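Local coordinates for protein NADPH-quinone reductase (Pediococcus pentosaceus ATCC 25745, PDB 3HA2) that probably transfers electrons from NAD(P)H to quinones through a bound FMN, this chain being the flavodoxin-like part of a longer protein that acts as a whole, at residues Ala13-Asn16 / Thr17-Phe20; Leu70-Trp73 / Met74-Met78; Met78-Lys81 / Phe82-His86; Lys115-Ile118 / Ser119-Met122; Leu121-Pro124 / Phe125-Phe128. All blocks are in the same frame, centred on the assembly; numbering follows the deposited sequence.

Contact 1 of 5, residues Ala13-Asn16 / Thr17-Phe20. With SO4 (sulfate ion), chain C.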
loop_
_atom_site.group_PDB
_atom_site.type_symbol
_atom_site.label_atom_id
_atom_site.label_comp_id
_atom_site.label_asym_id
_atom_site.label_seq_id
_atom_site.Cartn_x
_atom_site.Cartn_y
_atom_site.Cartn_z
ATOM N N ALA A 13 -14.578 2.296 -15.954
ATOM C CA ALA A 13 -15.364 2.335 -17.194
ATOM C C ALA A 13 -14.942 1.267 -18.214
ATOM O O ALA A 13 -15.736 0.854 -19.063
ATOM C CB ALA A 13 -15.286 3.713 -17.817
ATOM N N ARG A 14 -13.689 0.834 -18.122
ATOM C CA ARG A 14 -13.136 -0.167 -19.027
ATOM C C ARG A 14 -13.203 -1.587 -18.457
ATOM O O ARG A 14 -13.249 -2.551 -19.218
ATOM C CB ARG A 14 -11.687 0.177 -19.371
ATOM C CG ARG A 14 -11.523 1.421 -20.245
ATOM C CD ARG A 14 -10.047 1.666 -20.600
ATOM N NE ARG A 14 -9.407 0.463 -21.139
ATOM C CZ ARG A 14 -9.468 0.076 -22.412
ATOM N NH1 ARG A 14 -10.135 0.795 -23.310
ATOM N NH2 ARG A 14 -8.860 -1.039 -22.788
ATOM N N SER A 15 -13.190 -1.704 -17.126
ATOM C CA SER A 15 -13.187 -3.002 -16.437
ATOM C C SER A 15 -14.188 -4.009 -17.013
ATOM O O SER A 15 -15.352 -3.682 -17.228
ATOM C CB SER A 15 -13.468 -2.802 -14.940
ATOM O OG SER A 15 -13.643 -4.043 -14.273
ATOM N N ASN A 16 -13.730 -5.234 -17.257
ATOM C CA ASN A 16 -14.635 -6.309 -17.691
ATOM C C ASN A 16 -15.171 -7.132 -16.513
ATOM O O ASN A 16 -16.148 -7.862 -16.654
ATOM C CB ASN A 16 -13.945 -7.247 -18.695
ATOM C CG ASN A 16 -13.836 -6.654 -20.086
ATOM O OD1 ASN A 16 -12.756 -6.637 -20.678
ATOM N ND2 ASN A 16 -14.948 -6.164 -20.613
ATOM N N THR A 17 -14.527 -7.022 -15.361
ATOM C CA THR A 17 -14.906 -7.824 -14.197
ATOM C C THR A 17 -15.965 -7.143 -13.336
ATOM O O THR A 17 -16.909 -7.784 -12.871
ATOM C CB THR A 17 -13.706 -8.116 -13.291
ATOM O OG1 THR A 17 -13.187 -6.878 -12.789
ATOM C CG2 THR A 17 -12.623 -8.851 -14.039
ATOM N N GLN A 18 -15.801 -5.836 -13.131
ATOM C CA GLN A 18 -16.652 -5.084 -12.207
ATOM C C GLN A 18 -18.152 -5.029 -12.522
ATOM O O GLN A 18 -18.963 -5.102 -11.591
ATOM C CB GLN A 18 -16.057 -3.696 -11.943
ATOM C CG GLN A 18 -14.719 -3.794 -11.235
ATOM C CD GLN A 18 -14.809 -4.659 -9.998
ATOM O OE1 GLN A 18 -15.351 -4.237 -8.986
ATOM N NE2 GLN A 18 -14.295 -5.894 -10.085
ATOM N N PRO A 19 -18.544 -4.951 -13.820
ATOM C CA PRO A 19 -19.979 -5.051 -14.059
ATOM C C PRO A 19 -20.623 -6.327 -13.505
ATOM O O PRO A 19 -21.802 -6.297 -13.141
ATOM C CB PRO A 19 -20.094 -5.014 -15.591
ATOM C CG PRO A 19 -18.849 -4.327 -16.040
ATOM C CD PRO A 19 -17.799 -4.765 -15.084
ATOM N N PHE A 20 -19.873 -7.430 -13.453
ATOM C CA PHE A 20 -20.406 -8.698 -12.918
ATOM C C PHE A 20 -20.768 -8.522 -11.442
ATOM O O PHE A 20 -21.796 -9.011 -10.980
ATOM C CB PHE A 20 -19.375 -9.835 -13.013
ATOM C CG PHE A 20 -19.182 -10.400 -14.395
ATOM C CD1 PHE A 20 -19.918 -11.502 -14.818
ATOM C CD2 PHE A 20 -18.214 -9.872 -15.249
ATOM C CE1 PHE A 20 -19.734 -12.051 -16.091
ATOM C CE2 PHE A 20 -18.012 -10.417 -16.519
ATOM C CZ PHE A 20 -18.778 -11.508 -16.942
HETATM S S SO4 C . -10.458 -5.909 -15.160
HETATM O O1 SO4 C . -11.569 -5.380 -14.377
HETATM O O2 SO4 C . -10.959 -6.341 -16.461
HETATM O O3 SO4 C . -9.458 -4.864 -15.360
HETATM O O4 SO4 C . -9.858 -7.024 -14.439
#

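Contact 2 of 5, residues Leu70-Trp73 / Met74-Met78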
loop_
_atom_site.group_PDB
_atom_site.type_symbol
_atom_site.label_atom_id
_atom_site.label_comp_id
_atom_site.label_asym_id
_atom_site.label_seq_id
_atom_site.Cartn_x
_atom_site.Cartn_y
_atom_site.Cartn_z
ATOM N N LEU A 70 -7.063 4.306 -4.167
ATOM C CA LEU A 70 -7.565 3.838 -2.865
ATOM C C LEU A 70 -6.656 4.291 -1.714
ATOM O O LEU A 70 -7.139 4.679 -0.652
ATOM C CB LEU A 70 -7.790 2.321 -2.822
ATOM C CG LEU A 70 -8.361 1.791 -1.488
ATOM C CD1 LEU A 70 -9.730 2.416 -1.146
ATOM C CD2 LEU A 70 -8.464 0.280 -1.491
ATOM N N LYS A 71 -5.340 4.264 -1.940
ATOM C CA LYS A 71 -4.409 4.694 -0.909
ATOM C C LYS A 71 -4.612 6.186 -0.643
ATOM O O LYS A 71 -4.568 6.625 0.505
ATOM C CB LYS A 71 -2.962 4.433 -1.336
ATOM C CG LYS A 71 -1.959 4.694 -0.233
ATOM C CD LYS A 71 -2.138 3.650 0.881
ATOM C CE LYS A 71 -2.171 4.277 2.265
ATOM N NZ LYS A 71 -0.947 5.053 2.636
ATOM N N GLN A 72 -4.858 6.961 -1.704
ATOM C CA GLN A 72 -5.151 8.387 -1.531
ATOM C C GLN A 72 -6.408 8.611 -0.683
ATOM O O GLN A 72 -6.438 9.492 0.167
ATOM C CB GLN A 72 -5.282 9.113 -2.868
ATOM C CG GLN A 72 -5.337 10.655 -2.738
ATOM C CD GLN A 72 -4.036 11.225 -2.190
ATOM O OE1 GLN A 72 -3.866 11.380 -0.982
ATOM N NE2 GLN A 72 -3.084 11.470 -3.079
ATOM N N TRP A 73 -7.438 7.801 -0.919
ATOM C CA TRP A 73 -8.688 7.889 -0.142
ATOM C C TRP A 73 -8.415 7.559 1.319
ATOM O O TRP A 73 -8.891 8.253 2.217
ATOM C CB TRP A 73 -9.694 6.924 -0.775
ATOM C CG TRP A 73 -11.074 6.822 -0.182
ATOM C CD1 TRP A 73 -12.183 7.547 -0.526
ATOM C CD2 TRP A 73 -11.507 5.846 0.757
ATOM N NE1 TRP A 73 -13.278 7.103 0.188
ATOM C CE2 TRP A 73 -12.882 6.072 0.997
ATOM C CE3 TRP A 73 -10.848 4.837 1.475
ATOM C CZ2 TRP A 73 -13.627 5.295 1.894
ATOM C CZ3 TRP A 73 -11.603 4.041 2.363
ATOM C CH2 TRP A 73 -12.975 4.294 2.563
HETATM N N MSE A 74 -7.610 6.526 1.562
HETATM C CA MSE A 74 -7.232 6.161 2.925
HETATM C C MSE A 74 -6.499 7.328 3.598
HETATM O O MSE A 74 -6.817 7.694 4.724
HETATM C CB MSE A 74 -6.335 4.909 2.935
HETATM C CG MSE A 74 -7.007 3.650 2.433
HETATM SE SE MSE A 74 -8.223 2.948 3.800
HETATM C CE MSE A 74 -6.934 2.638 5.235
ATOM N N ASP A 75 -5.533 7.916 2.882
ATOM C CA ASP A 75 -4.667 8.983 3.418
ATOM C C ASP A 75 -5.448 10.262 3.751
ATOM O O ASP A 75 -5.072 11.010 4.661
ATOM C CB ASP A 75 -3.552 9.330 2.407
ATOM C CG ASP A 75 -2.496 8.219 2.234
ATOM O OD1 ASP A 75 -2.498 7.241 3.001
ATOM O OD2 ASP A 75 -1.655 8.350 1.310
ATOM N N THR A 76 -6.515 10.525 3.004
ATOM C CA THR A 76 -7.195 11.820 3.050
ATOM C C THR A 76 -8.546 11.761 3.780
ATOM O O THR A 76 -8.899 12.672 4.525
ATOM C CB THR A 76 -7.368 12.385 1.611
ATOM O OG1 THR A 76 -6.099 12.367 0.928
ATOM C CG2 THR A 76 -7.834 13.805 1.651
ATOM N N VAL A 77 -9.293 10.676 3.568
ATOM C CA VAL A 77 -10.606 10.516 4.198
ATOM C C VAL A 77 -10.424 10.046 5.638
ATOM O O VAL A 77 -11.157 10.468 6.538
ATOM C CB VAL A 77 -11.513 9.513 3.396
ATOM C CG1 VAL A 77 -12.789 9.133 4.185
ATOM C CG2 VAL A 77 -11.892 10.085 2.051
HETATM N N MSE A 78 -9.462 9.145 5.848
HETATM C CA MSE A 78 -9.246 8.556 7.170
HETATM C C MSE A 78 -8.256 9.424 7.940
HETATM O O MSE A 78 -7.081 9.083 8.093
HETATM C CB MSE A 78 -8.753 7.109 7.076
HETATM C CG MSE A 78 -9.670 6.187 6.312
HETATM SE SE MSE A 78 -11.488 6.188 7.024
HETATM C CE MSE A 78 -12.105 4.586 6.045
HETATM O O HOH W 1 -1.319 11.215 0.375
#

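Contact 3 of 5, residues Met78-Lys81 / Phe82-His86. With SO4 (sulfate ion), chain D.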
loop_
_atom_site.group_PDB
_atom_site.type_symbol
_atom_site.label_atom_id
_atom_site.label_comp_id
_atom_site.label_asym_id
_atom_site.label_seq_id
_atom_site.Cartn_x
_atom_site.Cartn_y
_atom_site.Cartn_z
HETATM N N MSE A 78 -9.462 9.145 5.848
HETATM C CA MSE A 78 -9.246 8.556 7.170
HETATM C C MSE A 78 -8.256 9.424 7.940
HETATM O O MSE A 78 -7.081 9.083 8.093
HETATM C CB MSE A 78 -8.753 7.109 7.076
HETATM C CG MSE A 78 -9.670 6.187 6.312
HETATM SE SE MSE A 78 -11.488 6.188 7.024
HETATM C CE MSE A 78 -12.105 4.586 6.045
ATOM N N THR A 79 -8.738 10.561 8.421
ATOM C CA THR A 79 -7.888 11.446 9.202
ATOM C C THR A 79 -7.763 10.942 10.642
ATOM O O THR A 79 -8.552 10.127 11.093
ATOM C CB THR A 79 -8.432 12.887 9.215
ATOM O OG1 THR A 79 -9.752 12.890 9.773
ATOM C CG2 THR A 79 -8.461 13.466 7.802
ATOM N N THR A 80 -6.752 11.430 11.349
ATOM C CA THR A 80 -6.624 11.180 12.778
ATOM C C THR A 80 -7.897 11.586 13.508
ATOM O O THR A 80 -8.409 10.818 14.332
ATOM C CB THR A 80 -5.423 11.959 13.340
ATOM O OG1 THR A 80 -4.250 11.520 12.652
ATOM C CG2 THR A 80 -5.250 11.721 14.816
ATOM N N LYS A 81 -8.401 12.786 13.193
ATOM C CA LYS A 81 -9.588 13.377 13.835
ATOM C C LYS A 81 -10.834 12.506 13.658
ATOM O O LYS A 81 -11.647 12.374 14.570
ATOM C CB LYS A 81 -9.851 14.778 13.254
ATOM C CG LYS A 81 -10.849 15.652 14.033
ATOM C CD LYS A 81 -11.422 16.765 13.134
ATOM C CE LYS A 81 -11.889 18.000 13.898
ATOM N NZ LYS A 81 -12.427 17.761 15.275
ATOM N N PHE A 82 -10.974 11.912 12.482
ATOM C CA PHE A 82 -12.173 11.141 12.146
ATOM C C PHE A 82 -12.049 9.677 12.589
ATOM O O PHE A 82 -12.891 9.165 13.345
ATOM C CB PHE A 82 -12.430 11.259 10.636
ATOM C CG PHE A 82 -13.622 10.481 10.144
ATOM C CD1 PHE A 82 -14.917 10.936 10.369
ATOM C CD2 PHE A 82 -13.445 9.318 9.398
ATOM C CE1 PHE A 82 -16.028 10.225 9.900
ATOM C CE2 PHE A 82 -14.550 8.589 8.928
ATOM C CZ PHE A 82 -15.839 9.052 9.161
ATOM N N ALA A 83 -10.979 9.025 12.142
ATOM C CA ALA A 83 -10.816 7.582 12.292
ATOM C C ALA A 83 -10.269 7.168 13.649
ATOM O O ALA A 83 -10.505 6.044 14.091
ATOM C CB ALA A 83 -9.948 7.035 11.173
ATOM N N THR A 84 -9.537 8.077 14.301
ATOM C CA THR A 84 -9.047 7.855 15.675
ATOM C C THR A 84 -9.372 9.084 16.532
ATOM O O THR A 84 -10.539 9.457 16.646
ATOM C CB THR A 84 -7.539 7.468 15.689
ATOM O OG1 THR A 84 -6.761 8.476 15.034
ATOM C CG2 THR A 84 -7.324 6.118 14.951
ATOM N N GLY A 85 -8.346 9.719 17.093
ATOM C CA GLY A 85 -8.504 10.951 17.893
ATOM C C GLY A 85 -9.478 10.749 19.027
ATOM O O GLY A 85 -9.359 9.784 19.796
ATOM N N HIS A 86 -10.467 11.634 19.121
ATOM C CA HIS A 86 -11.524 11.479 20.118
ATOM C C HIS A 86 -12.861 11.037 19.526
ATOM O O HIS A 86 -13.879 11.049 20.216
ATOM C CB HIS A 86 -11.679 12.766 20.924
ATOM C CG HIS A 86 -10.519 13.033 21.831
ATOM N ND1 HIS A 86 -9.410 13.749 21.428
ATOM C CD2 HIS A 86 -10.271 12.639 23.102
ATOM C CE1 HIS A 86 -8.541 13.804 22.422
ATOM N NE2 HIS A 86 -9.039 13.137 23.449
HETATM S S SO4 D . -5.575 14.890 10.722
HETATM O O1 SO4 D . -4.386 15.463 11.365
HETATM O O2 SO4 D . -5.906 15.696 9.540
HETATM O O3 SO4 D . -5.263 13.530 10.259
HETATM O O4 SO4 D . -6.702 14.885 11.674
HETATM O O HOH W 2 -11.091 13.241 17.003
#

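Contact 4 of 5, residues Lys115-Ile118 / Ser119-Met122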
loop_
_atom_site.group_PDB
_atom_site.type_symbol
_atom_site.label_atom_id
_atom_site.label_comp_id
_atom_site.label_asym_id
_atom_site.label_seq_id
_atom_site.Cartn_x
_atom_site.Cartn_y
_atom_site.Cartn_z
ATOM N N LYS A 115 5.502 -16.435 -2.735
ATOM C CA LYS A 115 6.011 -16.667 -1.372
ATOM C C LYS A 115 5.077 -16.268 -0.231
ATOM O O LYS A 115 5.202 -16.828 0.870
ATOM C CB LYS A 115 7.391 -16.010 -1.143
ATOM C CG LYS A 115 8.494 -16.452 -2.137
ATOM C CD LYS A 115 9.840 -15.889 -1.700
ATOM C CE LYS A 115 10.983 -16.616 -2.391
ATOM N NZ LYS A 115 12.242 -15.890 -2.094
ATOM N N PHE A 116 4.185 -15.307 -0.466
ATOM C CA PHE A 116 3.318 -14.775 0.613
ATOM C C PHE A 116 1.847 -14.911 0.297
ATOM O O PHE A 116 1.424 -14.759 -0.854
ATOM C CB PHE A 116 3.652 -13.308 0.911
ATOM C CG PHE A 116 5.122 -13.076 1.090
ATOM C CD1 PHE A 116 5.788 -13.592 2.218
ATOM C CD2 PHE A 116 5.844 -12.377 0.126
ATOM C CE1 PHE A 116 7.175 -13.402 2.370
ATOM C CE2 PHE A 116 7.221 -12.162 0.279
ATOM C CZ PHE A 116 7.882 -12.683 1.379
ATOM N N THR A 117 1.073 -15.231 1.325
ATOM C CA THR A 117 -0.371 -15.373 1.161
ATOM C C THR A 117 -1.066 -14.013 1.029
ATOM O O THR A 117 -0.528 -12.968 1.410
ATOM C CB THR A 117 -0.992 -16.126 2.362
ATOM O OG1 THR A 117 -0.696 -15.405 3.568
ATOM C CG2 THR A 117 -0.435 -17.548 2.475
ATOM N N ILE A 118 -2.287 -14.030 0.507
ATOM C CA ILE A 118 -3.076 -12.810 0.440
ATOM C C ILE A 118 -3.269 -12.197 1.832
ATOM O O ILE A 118 -3.187 -10.975 2.003
ATOM C CB ILE A 118 -4.434 -13.103 -0.231
ATOM C CG1 ILE A 118 -4.206 -13.527 -1.693
ATOM C CG2 ILE A 118 -5.383 -11.868 -0.115
ATOM C CD1 ILE A 118 -3.588 -12.407 -2.554
ATOM N N SER A 119 -3.478 -13.048 2.827
ATOM C CA SER A 119 -3.591 -12.601 4.227
ATOM C C SER A 119 -2.394 -11.755 4.642
ATOM O O SER A 119 -2.537 -10.684 5.221
ATOM C CB SER A 119 -3.670 -13.803 5.173
ATOM O OG SER A 119 -4.955 -14.386 5.191
ATOM N N GLU A 120 -1.199 -12.245 4.348
ATOM C CA GLU A 120 0.017 -11.503 4.688
ATOM C C GLU A 120 0.142 -10.183 3.932
ATOM O O GLU A 120 0.579 -9.172 4.486
ATOM C CB GLU A 120 1.219 -12.381 4.384
ATOM C CG GLU A 120 1.318 -13.599 5.303
ATOM C CD GLU A 120 2.367 -14.540 4.787
ATOM O OE1 GLU A 120 2.011 -15.493 4.038
ATOM O OE2 GLU A 120 3.559 -14.270 5.069
ATOM N N LEU A 121 -0.232 -10.190 2.663
ATOM C CA LEU A 121 -0.146 -8.979 1.840
ATOM C C LEU A 121 -1.158 -7.911 2.227
ATOM O O LEU A 121 -0.891 -6.716 2.065
ATOM C CB LEU A 121 -0.286 -9.312 0.347
ATOM C CG LEU A 121 0.834 -10.210 -0.175
ATOM C CD1 LEU A 121 0.474 -10.741 -1.570
ATOM C CD2 LEU A 121 2.166 -9.470 -0.190
HETATM N N MSE A 122 -2.293 -8.327 2.773
HETATM C CA MSE A 122 -3.324 -7.367 3.167
HETATM C C MSE A 122 -3.132 -6.855 4.597
HETATM O O MSE A 122 -4.010 -6.175 5.132
HETATM C CB MSE A 122 -4.725 -7.995 3.009
HETATM C CG MSE A 122 -5.109 -8.381 1.569
HETATM SE SE MSE A 122 -5.220 -6.844 0.362
HETATM C CE MSE A 122 -3.440 -6.992 -0.426
HETATM O O HOH W 3 4.019 -17.296 3.286
#

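Contact 5 of 5, residues Leu121-Pro124 / Phe125-Phe128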
loop_
_atom_site.group_PDB
_atom_site.type_symbol
_atom_site.label_atom_id
_atom_site.label_comp_id
_atom_site.label_asym_id
_atom_site.label_seq_id
_atom_site.Cartn_x
_atom_site.Cartn_y
_atom_site.Cartn_z
ATOM N N LEU A 121 -0.232 -10.190 2.663
ATOM C CA LEU A 121 -0.146 -8.979 1.840
ATOM C C LEU A 121 -1.158 -7.911 2.227
ATOM O O LEU A 121 -0.891 -6.716 2.065
ATOM C CB LEU A 121 -0.286 -9.312 0.347
ATOM C CG LEU A 121 0.834 -10.210 -0.175
ATOM C CD1 LEU A 121 0.474 -10.741 -1.570
ATOM C CD2 LEU A 121 2.166 -9.470 -0.190
HETATM N N MSE A 122 -2.293 -8.327 2.773
HETATM C CA MSE A 122 -3.324 -7.367 3.167
HETATM C C MSE A 122 -3.132 -6.855 4.597
HETATM O O MSE A 122 -4.010 -6.175 5.132
HETATM C CB MSE A 122 -4.725 -7.995 3.009
HETATM C CG MSE A 122 -5.109 -8.381 1.569
HETATM SE SE MSE A 122 -5.220 -6.844 0.362
HETATM C CE MSE A 122 -3.440 -6.992 -0.426
ATOM N N ARG A 123 -2.000 -7.183 5.215
ATOM C CA ARG A 123 -1.745 -6.806 6.608
ATOM C C ARG A 123 -1.949 -5.306 6.904
ATOM O O ARG A 123 -2.449 -4.981 7.970
ATOM C CB ARG A 123 -0.342 -7.237 7.080
ATOM C CG ARG A 123 -0.298 -7.470 8.603
ATOM C CD ARG A 123 -1.138 -8.687 8.973
ATOM N NE ARG A 123 -0.373 -9.901 8.782
ATOM C CZ ARG A 123 -0.863 -11.139 8.710
ATOM N NH1 ARG A 123 -2.172 -11.401 8.803
ATOM N NH2 ARG A 123 -0.008 -12.135 8.529
ATOM N N PRO A 124 -1.543 -4.391 5.990
ATOM C CA PRO A 124 -1.836 -2.989 6.339
ATOM C C PRO A 124 -3.310 -2.695 6.590
ATOM O O PRO A 124 -3.614 -1.831 7.408
ATOM C CB PRO A 124 -1.325 -2.194 5.126
ATOM C CG PRO A 124 -0.332 -3.082 4.477
ATOM C CD PRO A 124 -0.817 -4.491 4.710
ATOM N N PHE A 125 -4.221 -3.398 5.910
ATOM C CA PHE A 125 -5.665 -3.173 6.147
ATOM C C PHE A 125 -6.108 -3.771 7.464
ATOM O O PHE A 125 -6.967 -3.228 8.154
ATOM C CB PHE A 125 -6.500 -3.731 4.993
ATOM C CG PHE A 125 -6.364 -2.944 3.728
ATOM C CD1 PHE A 125 -6.955 -1.689 3.610
ATOM C CD2 PHE A 125 -5.621 -3.438 2.666
ATOM C CE1 PHE A 125 -6.813 -0.950 2.452
ATOM C CE2 PHE A 125 -5.497 -2.708 1.490
ATOM C CZ PHE A 125 -6.081 -1.470 1.389
ATOM N N GLU A 126 -5.529 -4.917 7.803
ATOM C CA GLU A 126 -5.813 -5.531 9.092
ATOM C C GLU A 126 -5.354 -4.604 10.220
ATOM O O GLU A 126 -6.075 -4.405 11.197
ATOM C CB GLU A 126 -5.138 -6.902 9.173
ATOM C CG GLU A 126 -5.489 -7.721 10.413
ATOM C CD GLU A 126 -4.940 -9.158 10.329
ATOM O OE1 GLU A 126 -4.402 -9.558 9.268
ATOM O OE2 GLU A 126 -5.040 -9.891 11.338
ATOM N N ALA A 127 -4.158 -4.042 10.082
ATOM C CA ALA A 127 -3.648 -3.106 11.089
ATOM C C ALA A 127 -4.512 -1.833 11.186
ATOM O O ALA A 127 -4.746 -1.308 12.282
ATOM C CB ALA A 127 -2.185 -2.761 10.802
ATOM N N PHE A 128 -4.990 -1.347 10.049
ATOM C CA PHE A 128 -5.950 -0.236 10.040
ATOM C C PHE A 128 -7.217 -0.568 10.827
ATOM O O PHE A 128 -7.678 0.209 11.664
ATOM C CB PHE A 128 -6.324 0.158 8.604
ATOM C CG PHE A 128 -7.375 1.240 8.532
ATOM C CD1 PHE A 128 -7.029 2.575 8.677
ATOM C CD2 PHE A 128 -8.714 0.918 8.325
ATOM C CE1 PHE A 128 -8.003 3.583 8.615
ATOM C CE2 PHE A 128 -9.682 1.922 8.263
ATOM C CZ PHE A 128 -9.323 3.237 8.404
#

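Contact 1 of 5, residues Ala13-Asn16 / Thr17-Phe20
The phenyl ring of Phe20 turns its edge, in the ring plane, to the carbonyl oxygen of Asn16 four residues back in the chain, with Asn16 O 3.2 Å from Phe20 CE2. Thr17 O lies at the ring edge as well, so carbonyls meet the electropositive C-H rim, while Phe145 packs against the ring edge-to-face. Pro19 CD lies 3.4 Å from Ser15 O.

Ser15 carries the polar half. Its OG, swung opposite the backbone nitrogen (chi1 172°), points forward into the start of the helix and accepts a nearly straight bond from Gln18 N at 3.0 Å, with a weak, more bent one from Thr17 N. The aliphatic CG of Gln18 lies alongside the same hydroxyl, which is thus pinned between the amides of Thr17 and Gln18, at the entry to the helix, and a bound sulfate. Sulfate O1 takes hydrogen bonds from Ser15 OG, modelled at a very short and therefore doubtful 2.5 Å, and from Thr17 OG1 at 2.7 Å. Asn16 N donates to O2 of the same ion at 3.1 Å, and the methyl CG2 of Thr17 rests 3.3 Å from sulfate O4. Two hydroxyls and one amide thus hold the anion, and the positive end of helix 18-25 would probably add to the attraction. Ser15 also leans on His9.

The sulfate probably came from the crystallisation liquor, but its place, between the first strand and the first helix, is consistent with the phosphate-binding loop by which flavodoxin-like proteins grip the flavin phosphate.

Contact 2 of 5, residues Leu70-Trp73 / Met74-Met78
Trp73 is met along its length by Met74, Val77 and Met78. From CB, beside the Trp73-Met74 peptide, CG leaves opposite the backbone nitrogen (chi1 -179°), which brings the indole over toward Val77. Val77 CG2 lies over one face of the five-membered ring, 3.6 Å from CD1 and 3.9 Å from the ring centroid, a CH-pi contact. NE1 passes beside the same methyl and donates to Glu45. On the benzo side, CZ3 meets the selenium of Met74, modelled like Met78 and Met122 as selenomethionine, at 3.8 Å, a Met-aromatic contact made at the ring edge, and CH2 touches the methyl CE of Met78 at 3.6 Å. The polar flank is a salt bridge: Lys71 NZ reaches the syn lone pair of Asp75 OD1 at 2.7 Å and also binds backbone oxygens of Tyr62 and Ala66 of the second subunit. A methionine in place of Lys71 would probably leave Asp75 without its counter-charge and those two carbonyls without this donor. Thr76 OG1 donates to Gln72 O at 3.0 Å. In helix 68-77, Trp73 faces Leu57 of strand 54-60, Val77 helix 42-50, and Met74 Phe128 of helix 123-131.

Contact 3 of 5, residues Met78-Lys81 / Phe82-His86
Helix 80-83, a single short turn following helix 68-77, is capped at its start by Thr79, whose hydroxyl reaches forward to the backbone of Phe82. Thr79 OG1 stands between its own backbone nitrogen and carbonyl carbon (chi1 59°), which directs it at Phe82 N, 3.1 Å away, and brings it close to Phe82 CB. Thr79 O then accepts from Ala83 N at 2.9 Å.

The first amides of this helix bind a sulfate, probably from the crystallisation liquor. Thr80 N donates to sulfate O3 at 2.8 Å, and a weak bond from Thr80 OG1 goes to the same oxygen. Sulfate O4 accepts from Lys81 N at 3.1 Å. The arrangement is that of an anion held at a helix N-terminus, a setting in which the amide dipoles of the turn are likely to help hold the charge.

At the other end Thr80 O is gripped twice by Thr84: OG1 approaches in the carbonyl plane on a lone pair at 2.9 Å, while Thr84 N comes from above that plane at 3.0 Å. The chain then turns sharply through Gly85, which has positive phi; a beta carbon there would press on Thr80 O. A water bridges Lys81 O and His86 N across the turn.

On the apolar side Met78 meets Phe82 and Ala83. Its selenium lies at the edge of the Phe82 ring, close to the ring plane and 4.3 Å from CE2, a Met-aromatic contact. Phe82 packs on Gln46, Leu49 and Leu50 of helix 42-50, Met78 on Phe128 of helix 123-131, and Ala83 and Thr84 on Trp63 of the second subunit.

Contact 4 of 5, residues Lys115-Ile118 / Ser119-Met122
Ile118 and Met122 lie side by side and point the same way, Ile118 CG2 resting 3.9 Å from Met122 CG. Beyond them the outer methyls of Ile118 and Leu121 come loosely together, and Leu121 CD2 reaches back to Phe116 CB at 4.3 Å. Val99 and Ile139 receive Ile118, and Ile97 and Ile139 receive Met122, so Ile118 and Met122 face the sheet, while Leu121 packs on Phe108 and Tyr64. Helix 118-121 opens with a capping box. Thr117 OG1, turned by chi1 58° toward the helix start, accepts from Glu120 N at 3.3 Å, and Glu120 OE1 in return accepts a straight bond from Thr117 N at 2.9 Å. The same oxygen takes the Thr117 hydroxyl on its anti lone pair at 2.7 Å, while the amide comes from well above the carboxylate plane; a water linked to Lys115 O is a third donor. With an alanine at Glu120 the amide and hydroxyl of Thr117 are both likely to lose this acceptor, the O-H becoming free to turn. Farther out, Glu120 OE2 touches the edge of the Phe116 ring at CD1, 3.7 Å away, the carboxylate standing almost perpendicular to the ring, while Lys115 CB lies over the centre of one ring face.

Contact 5 of 5, residues Leu121-Pro124 / Phe125-Phe128
Met122 and Phe125 face the sheet side by side at the N-terminus of helix 123-131, an alpha-helix of the flavodoxin-like fold packed beside strands 54-60 and 135-143. This is the close-packed flank, with Met122 buried. Met122 SE lies 4.1 Å from Phe125 CD2, a Met-aromatic contact in which selenium approaches the ring obliquely. The Phe125 side chain leaves with CG opposite the carbonyl carbon (chi1 -71°), which lays the ring back along Met122, with Met122 O near its plane at the edge. Leu57, Leu70 and Tyr136 also pack against this ring.

Met122 holds the N-cap position through its backbone alone: Phe125 N donates to Met122 O at 2.9 Å from well above the carbonyl plane, and Glu126 N makes a weak bond to the same oxygen. Regular bonding follows, Ala127 N to Arg123 O at 2.9 Å and Phe128 N to Pro124 O at 3.0 Å. Pro124, lacking an N-H, is accommodated in this first turn, where backbone nitrogens have no carbonyl of the same helix a turn earlier to bond. It packs against Tyr64 of the second subunit, and Phe128 meets Trp63 of that subunit edge-to-face.

The neighbouring flank is polar, its Arg123 and Glu126 partly exposed although Phe116 of the second subunit packs on both. Their side chains run alongside each other with the guanidinium and carboxylate planes 68° apart. Arg123 bends twice beyond CG, and its CD rests 3.4 Å from Glu126 OE1. The pair closes as a salt bridge, Arg123 NH1 donating at 2.9 Å to the syn side of Glu126 OE1, which lies in the guanidinium plane.

In the fold
Contacts 2 and 3 follow one another through Met78, and contacts 4 and 5 through Leu121 and Met122, so each pair is a helix-to-helix passage in the chain. The two passages meet mainly at Phe128, with Leu70 on Phe125 as well: Met74 CE lies 3.4 Å from Phe128 CD1 and Met78 CG 3.6 Å from Phe128 CZ, with the centres of contacts 2 and 5 about 14 Å apart. All four touch the second subunit. Contact 1 stands apart, its nearest atoms about 11 Å from contact 2 and about 14 Å from contacts 4 and 5. Its sulfate marks the probable flavin-phosphate site, whereas the sulfate of contact 3 lies at a different helix start, with the two contact centres about 33 Å apart.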